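Local coordinates for protein acetyl-CoA acetyltransferase (Bacillus anthracis, PDB 3SS6) that probably catalyses the reversible condensation of two acetyl-CoA molecules into acetoacetyl-CoA and free coenzyme A, at residues H155-G160 against D286-G291; A163-E168 against A236-G241. All blocks are in the same frame, centred on the assembly; numbering follows the deposited sequence. Where two conformers were deposited one is given.

Contact 1 (H155-G160 against D286-G291)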
loop_
_atom_site.group_PDB
_atom_site.type_symbol
_atom_site.label_atom_id
_atom_site.label_comp_id
_atom_site.label_asym_id
_atom_site.label_seq_id
_atom_site.Cartn_x
_atom_site.Cartn_y
_atom_site.Cartn_z
ATOM N N HIS A 155 -23.037 8.765 -9.308
ATOM C CA HIS A 155 -22.803 10.211 -9.399
ATOM C C HIS A 155 -21.546 10.779 -8.746
ATOM O O HIS A 155 -21.176 11.921 -8.997
ATOM C CB HIS A 155 -24.042 10.952 -8.907
ATOM C CG HIS A 155 -25.307 10.473 -9.544
ATOM N ND1 HIS A 155 -25.649 10.784 -10.843
ATOM C CD2 HIS A 155 -26.300 9.685 -9.073
ATOM C CE1 HIS A 155 -26.803 10.217 -11.138
ATOM N NE2 HIS A 155 -27.220 9.545 -10.082
ATOM N N HIS A 156 -20.898 9.980 -7.913
ATOM C CA HIS A 156 -19.657 10.374 -7.252
ATOM C C HIS A 156 -19.784 11.657 -6.447
ATOM O O HIS A 156 -18.943 12.558 -6.541
ATOM C CB HIS A 156 -18.527 10.460 -8.273
ATOM C CG HIS A 156 -18.325 9.186 -9.028
ATOM N ND1 HIS A 156 -17.788 8.057 -8.446
ATOM C CD2 HIS A 156 -18.625 8.846 -10.303
ATOM C CE1 HIS A 156 -17.748 7.082 -9.337
ATOM N NE2 HIS A 156 -18.250 7.535 -10.471
ATOM N N ILE A 157 -20.846 11.726 -5.653
ATOM C CA ILE A 157 -21.013 12.794 -4.673
ATOM C C ILE A 157 -21.220 12.161 -3.314
ATOM O O ILE A 157 -21.752 11.053 -3.219
ATOM C CB ILE A 157 -22.221 13.676 -5.002
ATOM C CG1 ILE A 157 -23.494 12.828 -5.057
ATOM C CG2 ILE A 157 -21.997 14.405 -6.325
ATOM C CD1 ILE A 157 -24.722 13.596 -5.478
ATOM N N MET A 158 -20.795 12.848 -2.256
ATOM C CA MET A 158 -20.910 12.287 -0.914
ATOM C C MET A 158 -22.358 12.331 -0.420
ATOM O O MET A 158 -23.153 13.151 -0.871
ATOM C CB MET A 158 -19.997 13.038 0.059
ATOM C CG MET A 158 -18.540 13.094 -0.371
ATOM S SD MET A 158 -17.749 11.470 -0.503
ATOM C CE MET A 158 -17.792 10.906 1.190
ATOM N N MET A 159 -22.701 11.448 0.510
ATOM C CA MET A 159 -24.043 11.460 1.085
ATOM C C MET A 159 -24.396 12.850 1.621
ATOM O O MET A 159 -25.547 13.278 1.539
ATOM C CB MET A 159 -24.163 10.426 2.201
ATOM C CG MET A 159 -24.002 8.966 1.757
ATOM S SD MET A 159 -25.211 8.467 0.508
ATOM C CE MET A 159 -24.201 8.560 -0.973
ATOM N N GLY A 160 -23.402 13.557 2.158
ATOM C CA GLY A 160 -23.620 14.898 2.687
ATOM C C GLY A 160 -24.069 15.888 1.629
ATOM O O GLY A 160 -24.843 16.814 1.904
ATOM N N ASP A 286 -34.649 8.845 -6.510
ATOM C CA ASP A 286 -33.460 9.467 -7.110
ATOM C C ASP A 286 -32.275 9.423 -6.137
ATOM O O ASP A 286 -32.352 9.968 -5.038
ATOM C CB ASP A 286 -33.777 10.924 -7.466
ATOM C CG ASP A 286 -32.619 11.641 -8.152
ATOM O OD1 ASP A 286 -31.506 11.076 -8.243
ATOM O OD2 ASP A 286 -32.826 12.791 -8.601
ATOM N N PRO A 287 -31.166 8.778 -6.537
ATOM C CA PRO A 287 -30.013 8.688 -5.625
ATOM C C PRO A 287 -29.520 10.065 -5.168
ATOM O O PRO A 287 -28.961 10.192 -4.073
ATOM C CB PRO A 287 -28.930 8.025 -6.490
ATOM C CG PRO A 287 -29.680 7.310 -7.569
ATOM C CD PRO A 287 -30.909 8.127 -7.835
ATOM N N LYS A 288 -29.724 11.084 -5.998
ATOM C CA LYS A 288 -29.250 12.430 -5.669
ATOM C C LYS A 288 -30.001 13.051 -4.494
ATOM O O LYS A 288 -29.532 14.021 -3.892
ATOM C CB LYS A 288 -29.305 13.345 -6.890
ATOM C CG LYS A 288 -28.267 13.008 -7.944
ATOM C CD LYS A 288 -28.390 13.945 -9.123
ATOM C CE LYS A 288 -27.437 13.561 -10.237
ATOM N NZ LYS A 288 -27.597 14.457 -11.417
ATOM N N ILE A 289 -31.166 12.494 -4.179
ATOM C CA ILE A 289 -31.899 12.883 -2.970
ATOM C C ILE A 289 -32.322 11.647 -2.184
ATOM O O ILE A 289 -33.460 11.555 -1.695
ATOM C CB ILE A 289 -33.134 13.737 -3.314
ATOM C CG1 ILE A 289 -33.929 13.081 -4.448
ATOM C CG2 ILE A 289 -32.704 15.144 -3.717
ATOM C CD1 ILE A 289 -35.357 13.601 -4.577
ATOM N N MET A 290 -31.389 10.701 -2.059
ATOM C CA MET A 290 -31.645 9.427 -1.389
ATOM C C MET A 290 -32.297 9.580 -0.013
ATOM O O MET A 290 -32.991 8.679 0.452
ATOM C CB MET A 290 -30.353 8.598 -1.281
ATOM C CG MET A 290 -29.273 9.199 -0.378
ATOM S SD MET A 290 -29.439 8.641 1.326
ATOM C CE MET A 290 -28.465 9.906 2.169
ATOM N N GLY A 291 -32.089 10.725 0.632
ATOM C CA GLY A 291 -32.548 10.901 1.996
ATOM C C GLY A 291 -34.060 10.887 2.145
ATOM O O GLY A 291 -34.565 10.672 3.243
#

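Contact 2 (A163-E168 against A236-G241)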
loop_
_atom_site.group_PDB
_atom_site.type_symbol
_atom_site.label_atom_id
_atom_site.label_comp_id
_atom_site.label_asym_id
_atom_site.label_seq_id
_atom_site.Cartn_x
_atom_site.Cartn_y
_atom_site.Cartn_z
ATOM N N ALA A 163 -27.640 15.421 1.003
ATOM C CA ALA A 163 -28.354 16.097 2.072
ATOM C C ALA A 163 -28.553 17.570 1.725
ATOM O O ALA A 163 -29.649 18.115 1.910
ATOM C CB ALA A 163 -27.615 15.937 3.406
ATOM N N GLU A 164 -27.507 18.208 1.197
ATOM C CA GLU A 164 -27.612 19.611 0.810
ATOM C C GLU A 164 -28.628 19.771 -0.310
ATOM O O GLU A 164 -29.278 20.806 -0.419
ATOM C CB GLU A 164 -26.257 20.187 0.383
ATOM C CG GLU A 164 -25.298 20.518 1.534
ATOM C CD GLU A 164 -25.657 21.806 2.271
ATOM O OE1 GLU A 164 -26.636 22.474 1.874
ATOM O OE2 GLU A 164 -24.950 22.152 3.245
ATOM N N ASN A 165 -28.758 18.752 -1.155
ATOM C CA ASN A 165 -29.778 18.796 -2.201
ATOM C C ASN A 165 -31.163 18.891 -1.583
ATOM O O ASN A 165 -32.030 19.604 -2.084
ATOM C CB ASN A 165 -29.690 17.575 -3.126
ATOM C CG ASN A 165 -28.472 17.616 -4.039
ATOM O OD1 ASN A 165 -27.922 18.687 -4.317
ATOM N ND2 ASN A 165 -28.046 16.439 -4.515
ATOM N N LEU A 166 -31.368 18.162 -0.493
ATOM C CA LEU A 166 -32.650 18.182 0.191
ATOM C C LEU A 166 -32.864 19.507 0.924
ATOM O O LEU A 166 -33.982 19.999 0.990
ATOM C CB LEU A 166 -32.777 16.989 1.139
ATOM C CG LEU A 166 -33.139 15.667 0.457
ATOM C CD1 LEU A 166 -33.107 14.516 1.460
ATOM C CD2 LEU A 166 -34.503 15.761 -0.227
ATOM N N VAL A 167 -31.783 20.078 1.458
ATOM C CA VAL A 167 -31.838 21.393 2.092
ATOM C C VAL A 167 -32.418 22.404 1.113
ATOM O O VAL A 167 -33.357 23.138 1.427
ATOM C CB VAL A 167 -30.439 21.871 2.517
ATOM C CG1 VAL A 167 -30.450 23.362 2.855
ATOM C CG2 VAL A 167 -29.937 21.055 3.700
ATOM N N GLU A 168 -31.839 22.453 -0.078
ATOM C CA GLU A 168 -32.296 23.362 -1.114
ATOM C C GLU A 168 -33.728 23.070 -1.586
ATOM O O GLU A 168 -34.529 23.980 -1.774
ATOM C CB GLU A 168 -31.330 23.323 -2.297
ATOM C CG GLU A 168 -29.920 23.787 -1.931
ATOM C CD GLU A 168 -28.838 23.226 -2.849
ATOM O OE1 GLU A 168 -29.181 22.535 -3.837
ATOM O OE2 GLU A 168 -27.641 23.475 -2.578
ATOM N N ALA A 236 -19.880 21.407 5.850
ATOM C CA ALA A 236 -18.990 20.296 5.515
ATOM C C ALA A 236 -19.025 19.871 4.048
ATOM O O ALA A 236 -18.104 19.194 3.579
ATOM C CB ALA A 236 -19.288 19.101 6.415
ATOM N N PHE A 237 -20.110 20.179 3.353
ATOM C CA PHE A 237 -20.245 19.735 1.976
ATOM C C PHE A 237 -20.401 20.786 0.883
ATOM O O PHE A 237 -20.161 20.498 -0.278
ATOM C CB PHE A 237 -21.362 18.700 1.901
ATOM C CG PHE A 237 -21.209 17.598 2.897
ATOM C CD1 PHE A 237 -20.426 16.501 2.616
ATOM C CD2 PHE A 237 -21.820 17.674 4.124
ATOM C CE1 PHE A 237 -20.270 15.507 3.534
ATOM C CE2 PHE A 237 -21.664 16.685 5.040
ATOM C CZ PHE A 237 -20.893 15.596 4.749
ATOM N N ARG A 238 -20.819 21.987 1.253
ATOM C CA ARG A 238 -20.959 23.061 0.283
ATOM C C ARG A 238 -20.555 24.379 0.905
ATOM O O ARG A 238 -20.850 24.634 2.068
ATOM C CB ARG A 238 -22.389 23.145 -0.254
ATOM C CG ARG A 238 -22.605 22.311 -1.498
ATOM C CD ARG A 238 -24.053 22.260 -1.942
ATOM N NE ARG A 238 -24.273 21.090 -2.783
ATOM C CZ ARG A 238 -25.450 20.712 -3.268
ATOM N NH1 ARG A 238 -26.540 21.415 -3.005
ATOM N NH2 ARG A 238 -25.529 19.624 -4.019
ATOM N N LYS A 239 -19.904 25.239 0.129
ATOM C CA LYS A 239 -19.531 26.546 0.642
ATOM C C LYS A 239 -20.869 27.239 0.865
ATOM O O LYS A 239 -21.793 27.064 0.072
ATOM C CB LYS A 239 -18.693 27.314 -0.377
ATOM N N ASP A 240 -20.994 28.015 1.932
ATOM C CA ASP A 240 -22.260 28.684 2.210
ATOM C C ASP A 240 -23.380 27.676 2.452
ATOM O O ASP A 240 -24.560 28.010 2.337
ATOM C CB ASP A 240 -22.642 29.625 1.061
ATOM C CG ASP A 240 -21.635 30.745 0.865
ATOM O OD1 ASP A 240 -20.908 31.069 1.829
ATOM O OD2 ASP A 240 -21.573 31.305 -0.252
ATOM N N GLY A 241 -23.005 26.445 2.784
ATOM C CA GLY A 241 -23.974 25.413 3.091
ATOM C C GLY A 241 -24.433 25.473 4.536
ATOM O O GLY A 241 -24.140 26.442 5.249
HETATM O O HOH W 1 -22.401 21.731 3.912
#

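Contact 1 (H155-G160 against D286-G291)
Lys-288 lays its aliphatic arm across the imidazole of His-155, the two side chains crossing at about a right angle. The carbon doing the work is CE of Lys-288: it sits over one face of the ring, displaced from the centre toward the rim, 3.6 Å from the centroid and 24° off the ring normal, a CH-pi contact. Its closest ring atom is ND1 of His-155, at 3.4 Å. The first torsion of the lysine (chi1 -71°) sets CG of Lys-288 against CD2 of His-155 at 4.0 Å, and the extended chain beyond carries CE over the ring face. Pro-287 comes to the same imidazole from the edge, near its plane, with CB 4.0 Å from CD2 of His-155. Ile-157 adds a looser touch, CD1 to CG of Lys-288 at 4.4 Å.

A second crossing lies deeper, between two buried methionines set roughly perpendicular to each other: SD of Met-159 meets the methyl CE of Met-290 at 3.9 Å.

The 286-291 backbone, in the loop after strand 275-284 of the large mixed sheet, starts with an Asx turn: OD1 of Asp-286 accepts from N of Lys-288 at 2.9 Å, the donor well above the carboxylate plane. Pro-287 also packs on Leu-74 of the second subunit.

The contact thus ties the loop before helix 159-170 and its first turn, in the N-terminal thiolase part of the chain, to a 3-10 segment of the C-terminal part. No hydrogen bond spans it. Dispersion and CH-pi attraction hold it together. NZ of Lys-288 lies 4.2 Å from ND1 of His-155; this ammonium and the nearby Asp-286 carboxylate would probably pull the ring's ionisation in opposite directions, leaving the net effect unsettled.

Contact 2 (A163-E168 against A236-G241)
The guanidinium of Arg-238 has CB of Glu-164 over one face, 3.4 Å above the plane and displaced toward the rim, while the amide oxygen of Asn-165 and the carboxylate of Glu-168 stand at its edges. OD1 of Asn-165 takes the straightest of the bonds, from NH2 of Arg-238 at 2.6 Å with an N-H...O angle of 155°; the donor lies above the carbonyl plane, and the amide is turned 52° from the guanidinium. A weak second bond reaches OD1 of Asn-165 from NH1 of Arg-238. The Glu-168 carboxylate, moderately tilted from the guanidinium plane, forms a salt bridge, but OE2 of Glu-168 lies 2.4 Å from NH1 of Arg-238, too short to be trusted, and Glu-168 has two conformers.

Glu-164 runs the opposite way alongside the arginine. Its chain bends at chi2 (-77°), which turns the carboxylate from the guanidinium toward the turn, where OE2 of Glu-164 lies 3.4 Å from CA of Gly-241, a close approach that glycine permits. Backbone nitrogens of Ser-242 and Val-243 donate to this oxygen; a water 2.7 Å from OE2 of Glu-164 also donates to it and accepts from N of Phe-237 at 2.8 Å.

The type II turn Arg-238 to Gly-241, in the excursion between sheet strands 112-120 and 252-262, is thereby held to helix 159-170 at the surface. Glu-168 probably offsets the arginine's charge, whereas Glu-164 gathers N-H groups, which would probably stabilise its ionised form.

Overall arrangement
Both contacts use helix 159-170: contact 1 takes its start and the loop before it, contact 2 its next turns. Contact 1 is partly buried, joins the N- and C-terminal thiolase parts of the chain, reaches the second subunit, and is mainly apolar. Contact 2 lies nearer the surface, stays within the N-terminal part and relies on charge, amide and water. Their centres are about 11 Å apart, and contact 2 is nested in the chain loop that contact 1 closes. They join directly: ND2 of Asn-165 probably donates to O of Lys-288 at 2.9 Å, and CA of Gly-160 packs on CZ of Phe-237. Asn-165 therefore faces both partners of the helix.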